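Local coordinates for protein cellulose hydrolase (Bacillus licheniformis, PDB 4YZT) that hydrolyses internal beta-1,4-glucosidic bonds of cellulose as a three-module family 5 endoglucanase, held here in complex with cellotetraose, at residues Val44-Ser49 and Thr91-Arg96; Tyr272-Ala277 and His281-Tyr286; Ala337-Ala342 and Leu414-His419; Ser439-Ser444 and Lys453-Leu458; Thr518-Leu521 and Val526-Val529. One frame throughout, in Å; residues are numbered along the deposited sequence. Where two conformers were deposited one is given.

Overall arrangement
Contacts 1 and 2 both belong to the catalytic barrel, about 17 Å apart at their nearest atoms, and each reaches the bound glucan through one residue: Ser-49 in the loop of contact 1 and Leu-275 in the loop of contact 2 touch glucose units. Contact 3 lies in the X2 module, its centre about 17 Å from that of contact 2. The two meet at the domain boundary, where His-281 ND1 is 3.0 Å from Ile-339 O, a probable hydrogen bond. Contacts 4 and 5 share the C-terminal module, centres about 13 Å apart, joined by Ile-454 CD1 packing 3.6 Å from Phe-519 CZ. Contacts 1 and 4 stay about 24 Å apart at their nearest atoms.

Contact 1. Residues Val44-Ser49 and Thr91-Arg96; sequences VPTEGS and TDWMNR. With EDO (1,2-ethanediol), chain D.
Glu-47 and Arg-96 carry the charged part of this contact. The guanidinium grips the carboxylate side-on with two nitrogens, one to each oxygen: Arg-96 NE lies 2.8 Å from Glu-47 OE1, on its syn lone pair, and Arg-96 NH2 lies 2.9 Å from Glu-47 OE2, on the syn side but out of the carboxylate plane. The second bond is almost straight (N-H...O 171°), yet the two flat groups are twisted 32° apart. With the arginine chain bent at chi2 (65°), the two side chains cross at about a right angle. Further bonds fix both partners: Val-55 receives from NH2 through its O and gives to OE2 through its N, while Glu-99 pairs with NH1.

The van der Waals part centres on the six-membered ring of Trp-93. Glu-47 CB makes the apolar touch at the indole edge, 4.0 Å from Trp-93 CZ3, and the hydroxyl Thr-46 OG1 lies beside the ring, obliquely, 3.6 Å from the same Trp-93 CZ3. His-80 stacks on this indole and also bonds the threonine hydroxyl. Glu-47 N is buried here without a polar partner.

Within the loop, Ser-49 OG accepts from Thr-46 N at 3.1 Å, and Ser-49 N bonds Thr-46 O. Beyond it, 1,2-ethanediol, probably from the crystallisation liquor, donates from O1 to Val-44 O at 2.7 Å.

The loop contains a type II beta turn from Thr-46 to Ser-49, with Gly-48 in its third position, set in the connection after barrel strand 34-36 that brings Ser-49 to the glucan pocket and is tied to helix 91-105.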
# COMPACT_ATOMS: atom_id res chain seq x y z
N VAL A 44 -0.27 5.18 18.09
CA VAL A 44 -0.96 5.99 19.09
C VAL A 44 -1.42 5.12 20.25
O VAL A 44 -2.18 4.17 20.03
CB VAL A 44 -2.18 6.72 18.47
CG1 VAL A 44 -3.02 7.42 19.54
CG2 VAL A 44 -1.74 7.71 17.41
N PRO A 45 -1.02 5.45 21.49
CA PRO A 45 -0.28 6.67 21.89
C PRO A 45 1.24 6.64 21.68
O PRO A 45 1.87 7.70 21.73
CB PRO A 45 -0.60 6.78 23.39
CG PRO A 45 -0.80 5.34 23.82
CD PRO A 45 -1.49 4.68 22.65
N THR A 46 1.82 5.47 21.45
CA THR A 46 3.27 5.42 21.33
C THR A 46 3.74 4.29 20.42
O THR A 46 2.94 3.49 19.91
CB THR A 46 3.92 5.29 22.73
OG1 THR A 46 5.34 5.52 22.62
CG2 THR A 46 3.67 3.91 23.35
N GLU A 47 5.05 4.25 20.18
CA GLU A 47 5.64 3.22 19.36
C GLU A 47 5.36 1.86 19.98
O GLU A 47 5.64 1.63 21.16
CB GLU A 47 7.15 3.43 19.23
CG GLU A 47 7.83 2.49 18.23
CD GLU A 47 9.36 2.57 18.25
OE1 GLU A 47 9.93 3.21 19.16
OE2 GLU A 47 10.00 1.99 17.35
N GLY A 48 4.78 0.97 19.18
CA GLY A 48 4.45 -0.37 19.62
C GLY A 48 3.00 -0.51 20.03
O GLY A 48 2.55 -1.60 20.40
N SER A 49 2.25 0.60 20.00
CA SER A 49 0.85 0.56 20.44
C SER A 49 -0.06 -0.15 19.44
O SER A 49 -1.13 -0.66 19.80
CB SER A 49 0.32 1.98 20.68
OG SER A 49 0.83 2.54 21.87
N THR A 91 12.12 13.81 26.67
CA THR A 91 13.51 13.57 26.32
C THR A 91 13.75 12.14 25.83
O THR A 91 14.51 11.93 24.87
CB THR A 91 14.44 13.84 27.53
OG1 THR A 91 14.28 15.21 27.94
CG2 THR A 91 15.89 13.61 27.15
N ASP A 92 13.13 11.17 26.48
CA ASP A 92 13.32 9.78 26.06
C ASP A 92 12.73 9.54 24.67
O ASP A 92 13.28 8.76 23.90
CB ASP A 92 12.69 8.82 27.07
CG ASP A 92 13.45 8.77 28.38
OD1 ASP A 92 14.71 8.83 28.36
OD2 ASP A 92 12.79 8.67 29.44
N TRP A 93 11.63 10.21 24.36
CA TRP A 93 11.03 10.06 23.04
C TRP A 93 11.93 10.69 21.98
O TRP A 93 12.19 10.08 20.95
CB TRP A 93 9.63 10.70 22.98
CG TRP A 93 8.98 10.56 21.63
CD1 TRP A 93 8.73 11.56 20.72
CD2 TRP A 93 8.49 9.36 21.04
NE1 TRP A 93 8.12 11.04 19.60
CE2 TRP A 93 7.96 9.69 19.77
CE3 TRP A 93 8.46 8.02 21.46
CZ2 TRP A 93 7.40 8.73 18.91
CZ3 TRP A 93 7.89 7.06 20.61
CH2 TRP A 93 7.37 7.43 19.35
N MET A 94 12.40 11.91 22.24
CA MET A 94 13.29 12.54 21.28
C MET A 94 14.55 11.70 21.08
O MET A 94 15.04 11.55 19.96
CB MET A 94 13.67 13.96 21.70
CG MET A 94 14.44 14.71 20.63
SD MET A 94 13.46 15.16 19.18
CE MET A 94 12.78 16.71 19.77
N ASN A 95 15.07 11.13 22.17
CA ASN A 95 16.23 10.26 22.04
C ASN A 95 15.93 9.05 21.17
O ASN A 95 16.78 8.61 20.39
CB ASN A 95 16.73 9.77 23.41
CG ASN A 95 17.40 10.87 24.21
OD1 ASN A 95 17.73 11.93 23.68
ND2 ASN A 95 17.61 10.61 25.50
N ARG A 96 14.72 8.50 21.31
CA ARG A 96 14.35 7.31 20.56
C ARG A 96 14.18 7.65 19.07
O ARG A 96 14.64 6.91 18.21
CB ARG A 96 13.07 6.68 21.13
CG ARG A 96 12.46 5.57 20.26
CD ARG A 96 13.37 4.33 20.13
NE ARG A 96 12.73 3.27 19.33
CZ ARG A 96 13.34 2.16 18.93
NH1 ARG A 96 14.61 1.94 19.22
NH2 ARG A 96 12.68 1.26 18.20
C1 EDO D . -4.42 2.53 22.14
O1 EDO D . -3.76 2.19 20.91
C2 EDO D . -5.35 1.39 22.55
O2 EDO D . -4.59 0.17 22.65

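Contact 2. Residues Tyr272-Ala277 and His281-Tyr286; sequences YGTLGA and HSKWLY
Thr-274 and Lys-283 make the central van der Waals contact, their side chains crossing at about a right angle. Thr-274 OG1 lies against the aliphatic stem, 3.8 Å from Lys-283 CG, while farther along the same stem Lys-283 CE passes 3.6 Å from Ala-277 O. The lysine chain bends at chi3 (-68°), and its ammonium forms a salt bridge with Asp-320, so the loop meets methylene groups and the charge is answered outside it. The other branch of the threonine, Thr-274 CG2, comes obliquely to the phenol ring, 4.3 Å from Tyr-286 CD1.

Polar contact is indirect. A water in the plane of the phenol, at its edge, accepts from Gly-273 N at 2.9 Å and donates to Tyr-286 OH at 2.8 Å. That hydroxyl also bonds Ser-226 O, which ties the ring end to a second loop, and Trp-240 meets the same ring edge-to-face.

The 272-277 loop leaves barrel strand 267-272 and leads into helix 280-296, a beta-alpha connection folding back on the first turns of its own helix. The short helix 228-231 touches both segments, Tyr-230 on Thr-274 and Val-231 on Tyr-286.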
# COMPACT_ATOMS: atom_id res chain seq x y z
N TYR A 272 2.07 5.52 -1.51
CA TYR A 272 1.27 4.85 -2.52
C TYR A 272 1.28 3.36 -2.19
O TYR A 272 2.13 2.89 -1.41
CB TYR A 272 1.82 5.07 -3.94
CG TYR A 272 3.02 4.20 -4.21
CD1 TYR A 272 2.89 2.95 -4.82
CD2 TYR A 272 4.29 4.61 -3.81
CE1 TYR A 272 4.00 2.13 -5.03
CE2 TYR A 272 5.40 3.81 -4.03
CZ TYR A 272 5.25 2.56 -4.62
OH TYR A 272 6.36 1.77 -4.82
N GLY A 273 0.37 2.61 -2.80
CA GLY A 273 0.40 1.17 -2.69
C GLY A 273 -0.96 0.57 -2.45
O GLY A 273 -1.94 1.29 -2.20
N THR A 274 -1.06 -0.76 -2.51
CA THR A 274 -2.34 -1.39 -2.24
C THR A 274 -2.50 -1.55 -0.74
O THR A 274 -1.52 -1.52 0.02
CB THR A 274 -2.49 -2.76 -2.96
OG1 THR A 274 -1.34 -3.59 -2.72
CG2 THR A 274 -2.62 -2.53 -4.46
N LEU A 275 -3.75 -1.68 -0.32
CA LEU A 275 -4.14 -1.67 1.08
C LEU A 275 -5.08 -2.84 1.33
O LEU A 275 -6.15 -2.67 1.92
CB LEU A 275 -4.83 -0.35 1.45
CG LEU A 275 -4.06 0.97 1.22
CD1 LEU A 275 -4.94 2.17 1.58
CD2 LEU A 275 -2.74 0.99 1.99
N GLY A 276 -4.70 -4.02 0.86
CA GLY A 276 -5.52 -5.20 1.07
C GLY A 276 -5.92 -5.94 -0.19
O GLY A 276 -6.25 -7.12 -0.12
N ALA A 277 -5.89 -5.25 -1.33
CA ALA A 277 -6.12 -5.91 -2.62
C ALA A 277 -5.23 -7.15 -2.71
O ALA A 277 -4.03 -7.05 -2.44
CB ALA A 277 -5.82 -4.94 -3.78
N HIS A 281 -2.15 -10.67 -10.22
CA HIS A 281 -1.91 -10.03 -11.51
C HIS A 281 -2.21 -8.53 -11.43
O HIS A 281 -1.42 -7.71 -11.86
CB HIS A 281 -2.75 -10.67 -12.61
CG HIS A 281 -2.67 -9.92 -13.90
ND1 HIS A 281 -1.66 -10.14 -14.81
CD2 HIS A 281 -3.43 -8.93 -14.41
CE1 HIS A 281 -1.82 -9.33 -15.84
NE2 HIS A 281 -2.89 -8.58 -15.62
N SER A 282 -3.37 -8.19 -10.89
CA SER A 282 -3.73 -6.78 -10.78
C SER A 282 -2.74 -6.04 -9.91
O SER A 282 -2.30 -4.95 -10.24
CB SER A 282 -5.14 -6.62 -10.22
OG SER A 282 -6.11 -7.13 -11.13
N LYS A 283 -2.39 -6.64 -8.77
CA LYS A 283 -1.47 -5.98 -7.85
C LYS A 283 -0.11 -5.71 -8.50
O LYS A 283 0.46 -4.62 -8.34
CB LYS A 283 -1.29 -6.83 -6.59
CG LYS A 283 -0.50 -6.12 -5.49
CD LYS A 283 0.20 -7.13 -4.58
CE LYS A 283 -0.77 -7.95 -3.76
NZ LYS A 283 -0.04 -9.06 -3.05
N TRP A 284 0.41 -6.69 -9.23
CA TRP A 284 1.71 -6.53 -9.89
C TRP A 284 1.63 -5.46 -10.97
O TRP A 284 2.48 -4.57 -11.04
CB TRP A 284 2.18 -7.87 -10.47
CG TRP A 284 2.46 -8.93 -9.42
CD1 TRP A 284 2.43 -8.76 -8.07
CD2 TRP A 284 2.78 -10.31 -9.65
NE1 TRP A 284 2.73 -9.94 -7.44
CE2 TRP A 284 2.94 -10.91 -8.38
CE3 TRP A 284 2.96 -11.09 -10.80
CZ2 TRP A 284 3.27 -12.27 -8.23
CZ3 TRP A 284 3.28 -12.45 -10.64
CH2 TRP A 284 3.43 -13.02 -9.37
N LEU A 285 0.60 -5.55 -11.81
CA LEU A 285 0.37 -4.55 -12.86
C LEU A 285 0.19 -3.12 -12.30
O LEU A 285 0.69 -2.16 -12.88
CB LEU A 285 -0.86 -4.94 -13.68
CG LEU A 285 -1.18 -4.06 -14.90
CD1 LEU A 285 -0.02 -4.11 -15.90
CD2 LEU A 285 -2.47 -4.50 -15.55
N TYR A 286 -0.55 -3.00 -11.21
CA TYR A 286 -0.76 -1.70 -10.58
C TYR A 286 0.56 -1.09 -10.11
O TYR A 286 0.87 0.07 -10.40
CB TYR A 286 -1.74 -1.83 -9.40
CG TYR A 286 -2.09 -0.51 -8.75
CD1 TYR A 286 -1.31 -0.01 -7.71
CD2 TYR A 286 -3.17 0.24 -9.18
CE1 TYR A 286 -1.62 1.21 -7.11
CE2 TYR A 286 -3.48 1.44 -8.58
CZ TYR A 286 -2.70 1.92 -7.57
OH TYR A 286 -3.00 3.13 -6.97
O HOH W 1 -1.39 3.68 -4.78

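Contact 3. Residues Ala337-Ala342 and Leu414-His419; sequences AIIKPA and LTFTFH
Ala-337 faces Phe-418 and Ile-339 faces Phe-416 across backbones that are not bonded neighbours, with CA-CA separations of 7.6 Å from Ala-337 to Phe-418 and 8.5 Å from Ile-339 to Phe-416, strand 424-431 standing between them in the order of the sheet. Side chains alone therefore close the distance.

The tighter pair is a CH-pi contact. Ala-337 CB sits over the centre of the Phe-418 ring, 3.5 Å from its centroid and only 12° off the ring normal, so that the methyl meets all six ring carbons at similar range; Phe-418 CZ is among the nearest, at 3.5 Å from Ala-337 CB. A serine in place of Phe-418 would probably leave the Ala-337 methyl without the aromatic face beneath it and open a gap toward Leu-366 and Leu-361, which also touch this ring.

The second pair is looser. Ile-339 holds CG1 between its backbone N and carbonyl carbon (chi1 68°) and extends beyond it, which carries CD1 to the ring of Phe-416, 4.1 Å from Phe-416 CE1. The other branch, Ile-339 CG2, overlies one face of that ring 4.3 Å above its plane, displaced toward the rim. Both residues are buried, and the isoleucine and phenylalanine cross obliquely.

Together the four side chains form part of the hydrophobic interior of the X2 carbohydrate-binding module. Strand 366-371 adds Leu-366 and Ile-369 against Phe-416, and strand 424-431 places Met-426 on Ile-339. On the barrel side, helix 280-296 packs against strand 338-347, with Lys-280 and Trp-284 both touching Ala-342.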
# COMPACT_ATOMS: atom_id res chain seq x y z
N ALA A 337 8.30 -7.21 -17.08
CA ALA A 337 7.33 -8.00 -17.80
C ALA A 337 6.24 -8.49 -16.83
O ALA A 337 6.52 -8.78 -15.66
CB ALA A 337 8.01 -9.16 -18.51
N ILE A 338 5.00 -8.55 -17.31
CA ILE A 338 3.89 -9.00 -16.48
C ILE A 338 3.17 -10.17 -17.18
O ILE A 338 2.75 -10.05 -18.34
CB ILE A 338 2.88 -7.85 -16.21
CG1 ILE A 338 3.59 -6.62 -15.64
CG2 ILE A 338 1.78 -8.33 -15.28
CD1 ILE A 338 4.14 -6.81 -14.22
N ILE A 339 3.07 -11.31 -16.49
CA ILE A 339 2.36 -12.47 -17.03
C ILE A 339 0.89 -12.52 -16.60
O ILE A 339 0.51 -12.00 -15.54
CB ILE A 339 3.03 -13.81 -16.60
CG1 ILE A 339 2.88 -14.04 -15.09
CG2 ILE A 339 4.49 -13.85 -17.04
CD1 ILE A 339 3.35 -15.42 -14.63
N LYS A 340 0.06 -13.14 -17.45
CA LYS A 340 -1.36 -13.39 -17.15
C LYS A 340 -1.75 -14.76 -17.70
O LYS A 340 -1.67 -14.99 -18.91
CB LYS A 340 -2.24 -12.29 -17.76
CG LYS A 340 -3.63 -12.19 -17.16
CD LYS A 340 -4.40 -10.98 -17.70
CE LYS A 340 -5.75 -10.84 -17.01
NZ LYS A 340 -6.59 -9.78 -17.65
N PRO A 341 -2.19 -15.67 -16.82
CA PRO A 341 -2.46 -15.46 -15.40
C PRO A 341 -1.22 -15.61 -14.53
O PRO A 341 -0.26 -16.26 -14.95
CB PRO A 341 -3.47 -16.57 -15.08
CG PRO A 341 -3.06 -17.70 -15.97
CD PRO A 341 -2.52 -17.05 -17.24
N ALA A 342 -1.26 -15.04 -13.34
CA ALA A 342 -0.21 -15.24 -12.36
C ALA A 342 -0.53 -16.42 -11.45
O ALA A 342 0.36 -17.04 -10.88
CB ALA A 342 -0.00 -13.97 -11.53
N LEU A 414 6.10 -21.81 -11.49
CA LEU A 414 6.97 -21.59 -12.63
C LEU A 414 7.53 -20.17 -12.57
O LEU A 414 6.79 -19.19 -12.47
CB LEU A 414 6.22 -21.83 -13.94
CG LEU A 414 5.63 -23.23 -14.11
CD1 LEU A 414 4.94 -23.36 -15.46
CD2 LEU A 414 6.69 -24.31 -13.92
N THR A 415 8.86 -20.07 -12.59
CA THR A 415 9.53 -18.78 -12.60
C THR A 415 9.93 -18.39 -14.02
O THR A 415 10.77 -19.03 -14.64
CB THR A 415 10.78 -18.79 -11.69
OG1 THR A 415 10.39 -19.06 -10.34
CG2 THR A 415 11.50 -17.45 -11.74
N PHE A 416 9.29 -17.34 -14.54
CA PHE A 416 9.64 -16.79 -15.84
C PHE A 416 10.73 -15.74 -15.64
O PHE A 416 10.49 -14.74 -14.95
CB PHE A 416 8.43 -16.14 -16.54
CG PHE A 416 7.30 -17.10 -16.85
CD1 PHE A 416 6.54 -17.68 -15.84
CD2 PHE A 416 6.97 -17.40 -18.17
CE1 PHE A 416 5.50 -18.55 -16.13
CE2 PHE A 416 5.92 -18.26 -18.47
CZ PHE A 416 5.19 -18.85 -17.45
N THR A 417 11.91 -15.97 -16.21
CA THR A 417 13.01 -15.02 -16.07
C THR A 417 13.11 -14.16 -17.31
O THR A 417 12.77 -14.62 -18.41
CB THR A 417 14.36 -15.73 -15.82
OG1 THR A 417 14.71 -16.53 -16.96
CG2 THR A 417 14.29 -16.61 -14.59
N PHE A 418 13.57 -12.93 -17.14
CA PHE A 418 13.73 -12.01 -18.27
C PHE A 418 15.14 -11.43 -18.23
O PHE A 418 15.77 -11.42 -17.18
CB PHE A 418 12.65 -10.92 -18.23
CG PHE A 418 11.25 -11.47 -18.30
CD1 PHE A 418 10.63 -11.69 -19.52
CD2 PHE A 418 10.58 -11.83 -17.14
CE1 PHE A 418 9.35 -12.22 -19.57
CE2 PHE A 418 9.30 -12.38 -17.19
CZ PHE A 418 8.70 -12.57 -18.41
N HIS A 419 15.64 -10.99 -19.38
CA HIS A 419 17.01 -10.48 -19.45
C HIS A 419 17.17 -9.30 -18.50
O HIS A 419 18.21 -9.16 -17.85
CB HIS A 419 17.36 -10.06 -20.88
CG HIS A 419 18.77 -9.59 -21.04
ND1 HIS A 419 19.09 -8.28 -21.31
CD2 HIS A 419 19.95 -10.26 -20.97
CE1 HIS A 419 20.40 -8.15 -21.40
NE2 HIS A 419 20.95 -9.34 -21.20

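Contact 4. Residues Ser439-Ser444 and Lys453-Leu458; sequences SEFTIS and KIPASL
Phe-441 and Ile-454 meet because each holds a gamma carbon anti to its carbonyl carbon: chi1 of -63° sends the phenyl ring of Phe-441 off its strand toward the other segment, and chi1 of -58° in Ile-454 puts CG1 beside the backbone N while CG2 stands anti to that N. Both isoleucine branches consequently touch the same ring carbon, Ile-454 CG1 at 3.9 Å from Phe-441 CE1 and Ile-454 CG2 at 4.0 Å from Phe-441 CE1. The approach is oblique, and both branches rest against the CE1-CZ end of the ring.

This is packing between two sheets of the C-terminal module. Strand 440-444 lies at the border of one four-stranded sheet, beside and parallel to strand 527-535, whereas 452-457 belongs to another, between 435-436 and 500-503; the two sheets pack face to face in what looks like a beta sandwich, and the phenyl ring of one reaches the other.

The ring also meets backbone and proline. Lys-453 O lies 3.8 Å from Phe-441 CE2, again obliquely, and Pro-455 CD comes no nearer than 4.5 Å to Phe-441 CZ, a marginal touch. On its own sheet Phe-441 bonds through its backbone to Lys-531 and Lys-533 and touches Val-530. Leu-436 of strand 435-436 packs on Ile-454, while Lys-453, whose CB points away from 439-444, touches Tyr-502 with its side chain.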
# COMPACT_ATOMS: atom_id res chain seq x y z
N SER A 439 -23.70 -23.94 6.74
CA SER A 439 -23.94 -22.86 5.79
C SER A 439 -25.12 -21.99 6.19
O SER A 439 -25.51 -21.08 5.46
CB SER A 439 -24.16 -23.41 4.38
OG SER A 439 -22.95 -23.90 3.84
N GLU A 440 -25.70 -22.29 7.35
CA GLU A 440 -26.78 -21.48 7.90
C GLU A 440 -26.50 -21.16 9.36
O GLU A 440 -26.23 -22.05 10.16
CB GLU A 440 -28.13 -22.19 7.77
CG GLU A 440 -29.26 -21.46 8.48
CD GLU A 440 -30.58 -22.20 8.40
OE1 GLU A 440 -31.05 -22.45 7.27
OE2 GLU A 440 -31.14 -22.52 9.48
N PHE A 441 -26.58 -19.87 9.71
CA PHE A 441 -26.30 -19.44 11.07
C PHE A 441 -27.45 -18.59 11.59
O PHE A 441 -28.03 -17.81 10.84
CB PHE A 441 -24.99 -18.64 11.13
CG PHE A 441 -23.78 -19.44 10.76
CD1 PHE A 441 -23.44 -19.63 9.42
CD2 PHE A 441 -22.97 -20.00 11.74
CE1 PHE A 441 -22.33 -20.38 9.07
CE2 PHE A 441 -21.85 -20.74 11.40
CZ PHE A 441 -21.53 -20.92 10.07
N THR A 442 -27.77 -18.73 12.86
CA THR A 442 -28.79 -17.89 13.47
C THR A 442 -28.11 -16.99 14.48
O THR A 442 -27.31 -17.46 15.30
CB THR A 442 -29.90 -18.72 14.12
OG1 THR A 442 -30.54 -19.51 13.12
CG2 THR A 442 -30.95 -17.82 14.81
N ILE A 443 -28.39 -15.70 14.38
CA ILE A 443 -27.82 -14.71 15.28
C ILE A 443 -28.92 -14.01 16.07
O ILE A 443 -29.93 -13.58 15.50
CB ILE A 443 -26.98 -13.69 14.50
CG1 ILE A 443 -25.74 -14.38 13.94
CG2 ILE A 443 -26.60 -12.51 15.39
CD1 ILE A 443 -24.77 -13.46 13.30
N SER A 444 -28.74 -13.92 17.38
CA SER A 444 -29.60 -13.12 18.23
C SER A 444 -29.05 -11.69 18.29
O SER A 444 -27.89 -11.48 18.64
CB SER A 444 -29.68 -13.74 19.62
OG SER A 444 -30.31 -12.85 20.52
N LYS A 453 -17.60 -16.48 12.95
CA LYS A 453 -16.71 -17.44 12.32
C LYS A 453 -17.52 -18.43 11.49
O LYS A 453 -18.52 -18.97 11.96
CB LYS A 453 -15.89 -18.18 13.37
CG LYS A 453 -14.92 -19.21 12.81
CD LYS A 453 -14.21 -19.95 13.93
CE LYS A 453 -13.09 -20.83 13.36
NZ LYS A 453 -12.41 -21.62 14.43
N ILE A 454 -17.08 -18.63 10.25
CA ILE A 454 -17.66 -19.62 9.35
C ILE A 454 -16.58 -20.63 8.97
O ILE A 454 -15.83 -20.41 8.03
CB ILE A 454 -18.25 -18.93 8.10
CG1 ILE A 454 -19.32 -17.90 8.52
CG2 ILE A 454 -18.83 -19.97 7.14
CD1 ILE A 454 -19.46 -16.71 7.57
N PRO A 455 -16.48 -21.74 9.72
CA PRO A 455 -15.47 -22.76 9.42
C PRO A 455 -15.61 -23.27 7.99
O PRO A 455 -16.72 -23.50 7.51
CB PRO A 455 -15.76 -23.87 10.44
CG PRO A 455 -16.43 -23.15 11.58
CD PRO A 455 -17.27 -22.08 10.92
N ALA A 456 -14.49 -23.44 7.31
CA ALA A 456 -14.53 -23.85 5.91
C ALA A 456 -13.34 -24.74 5.54
O ALA A 456 -12.29 -24.69 6.18
CB ALA A 456 -14.56 -22.60 5.01
N SER A 457 -13.55 -25.58 4.53
CA SER A 457 -12.46 -26.23 3.81
C SER A 457 -12.46 -25.62 2.42
O SER A 457 -13.24 -26.04 1.57
CB SER A 457 -12.66 -27.74 3.71
OG SER A 457 -12.87 -28.34 4.98
N LEU A 458 -11.61 -24.63 2.19
CA LEU A 458 -11.65 -23.90 0.92
C LEU A 458 -11.03 -24.69 -0.24
O LEU A 458 -11.23 -24.35 -1.42
CB LEU A 458 -10.96 -22.54 1.08
CG LEU A 458 -11.72 -21.59 2.01
CD1 LEU A 458 -10.91 -20.32 2.27
CD2 LEU A 458 -13.09 -21.23 1.45

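Contact 5. Residues Thr518-Leu521 and Val526-Val529; sequences TFEL and VEAV
Phe-519 and Ala-528 form the hydrogen-bonded pair at the heart of this antiparallel contact: Phe-519 N donates to Ala-528 O at 2.8 Å and Ala-528 N returns a bond to Phe-519 O at 2.9 Å. Leu-521 N adds a third, to Val-526 O at 2.8 Å. Beside this ladder Leu-521 CD1 reaches Val-526 CG1 at 3.9 Å. An asparagine in place of Leu-521 is likely to strip Val-526 of that apolar partner and to set a polar amide against Pro-434, which touches both side chains.

Strands 515-522 and 527-535 are the arms of a beta hairpin, their axes 4.6 Å apart in these segments and 170° from parallel. Strand 462-470 continues the sheet beyond 515-522.

Thr-518, Glu-520, Glu-527 and Val-529 share one face. Glu-527 CG lies between its backbone N and carbonyl carbon (chi1 56°), which lays the extended chain alongside Glu-520, and Thr-518 CG2 rests 3.6 Å from Glu-527 CD. The nearly parallel carboxylates come within 4.6 Å between Glu-520 OE2 and Glu-527 OE2; a water that donates to both probably eases any repulsion between them. Tyr-487 OH further bonds Glu-520 OE2. On the other face Phe-519 lies beside Ala-528 through CB, and its ring packs on Leu-501 and Leu-503 of strand 500-503.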
# COMPACT_ATOMS: atom_id res chain seq x y z
N THR A 518 -22.88 -13.95 0.04
CA THR A 518 -22.18 -14.72 -0.98
C THR A 518 -20.69 -14.44 -0.90
O THR A 518 -20.24 -13.32 -1.20
CB THR A 518 -22.70 -14.39 -2.40
OG1 THR A 518 -24.12 -14.65 -2.48
CG2 THR A 518 -21.98 -15.24 -3.44
N PHE A 519 -19.93 -15.45 -0.49
CA PHE A 519 -18.48 -15.35 -0.42
C PHE A 519 -17.90 -15.74 -1.77
O PHE A 519 -17.82 -16.93 -2.09
CB PHE A 519 -17.92 -16.23 0.70
CG PHE A 519 -18.26 -15.74 2.08
CD1 PHE A 519 -19.49 -16.01 2.64
CD2 PHE A 519 -17.35 -14.98 2.80
CE1 PHE A 519 -19.82 -15.54 3.91
CE2 PHE A 519 -17.66 -14.50 4.06
CZ PHE A 519 -18.91 -14.79 4.62
N GLU A 520 -17.53 -14.74 -2.58
CA GLU A 520 -17.01 -15.00 -3.92
C GLU A 520 -15.52 -15.29 -3.82
O GLU A 520 -14.77 -14.58 -3.16
CB GLU A 520 -17.29 -13.82 -4.86
CG GLU A 520 -18.76 -13.50 -5.03
CD GLU A 520 -19.04 -12.35 -5.99
OE1 GLU A 520 -18.09 -11.76 -6.56
OE2 GLU A 520 -20.23 -12.02 -6.17
N LEU A 521 -15.11 -16.37 -4.48
CA LEU A 521 -13.76 -16.89 -4.36
C LEU A 521 -12.96 -16.76 -5.65
O LEU A 521 -13.51 -16.47 -6.72
CB LEU A 521 -13.81 -18.36 -3.93
CG LEU A 521 -14.63 -18.61 -2.67
CD1 LEU A 521 -14.98 -20.09 -2.49
CD2 LEU A 521 -13.86 -18.10 -1.47
N VAL A 526 -16.35 -19.38 -8.63
CA VAL A 526 -16.56 -20.26 -7.48
C VAL A 526 -16.96 -19.40 -6.28
O VAL A 526 -16.40 -18.33 -6.04
CB VAL A 526 -15.30 -21.10 -7.15
CG1 VAL A 526 -15.54 -21.97 -5.91
CG2 VAL A 526 -14.92 -21.98 -8.33
N GLU A 527 -17.95 -19.87 -5.52
CA GLU A 527 -18.42 -19.09 -4.39
C GLU A 527 -19.02 -19.99 -3.32
O GLU A 527 -19.28 -21.18 -3.57
CB GLU A 527 -19.45 -18.04 -4.83
CG GLU A 527 -20.63 -18.61 -5.58
CD GLU A 527 -21.56 -17.52 -6.16
OE1 GLU A 527 -22.79 -17.71 -6.08
OE2 GLU A 527 -21.06 -16.50 -6.68
N ALA A 528 -19.22 -19.42 -2.14
CA ALA A 528 -19.84 -20.11 -1.02
C ALA A 528 -20.95 -19.24 -0.44
O ALA A 528 -20.70 -18.12 -0.00
CB ALA A 528 -18.80 -20.44 0.05
N VAL A 529 -22.17 -19.78 -0.45
CA VAL A 529 -23.35 -19.03 -0.03
C VAL A 529 -23.74 -19.36 1.41
O VAL A 529 -23.93 -20.53 1.77
CB VAL A 529 -24.56 -19.33 -0.95
CG1 VAL A 529 -25.80 -18.62 -0.47
CG2 VAL A 529 -24.25 -18.94 -2.40
O HOH W 2 -21.99 -13.85 -7.19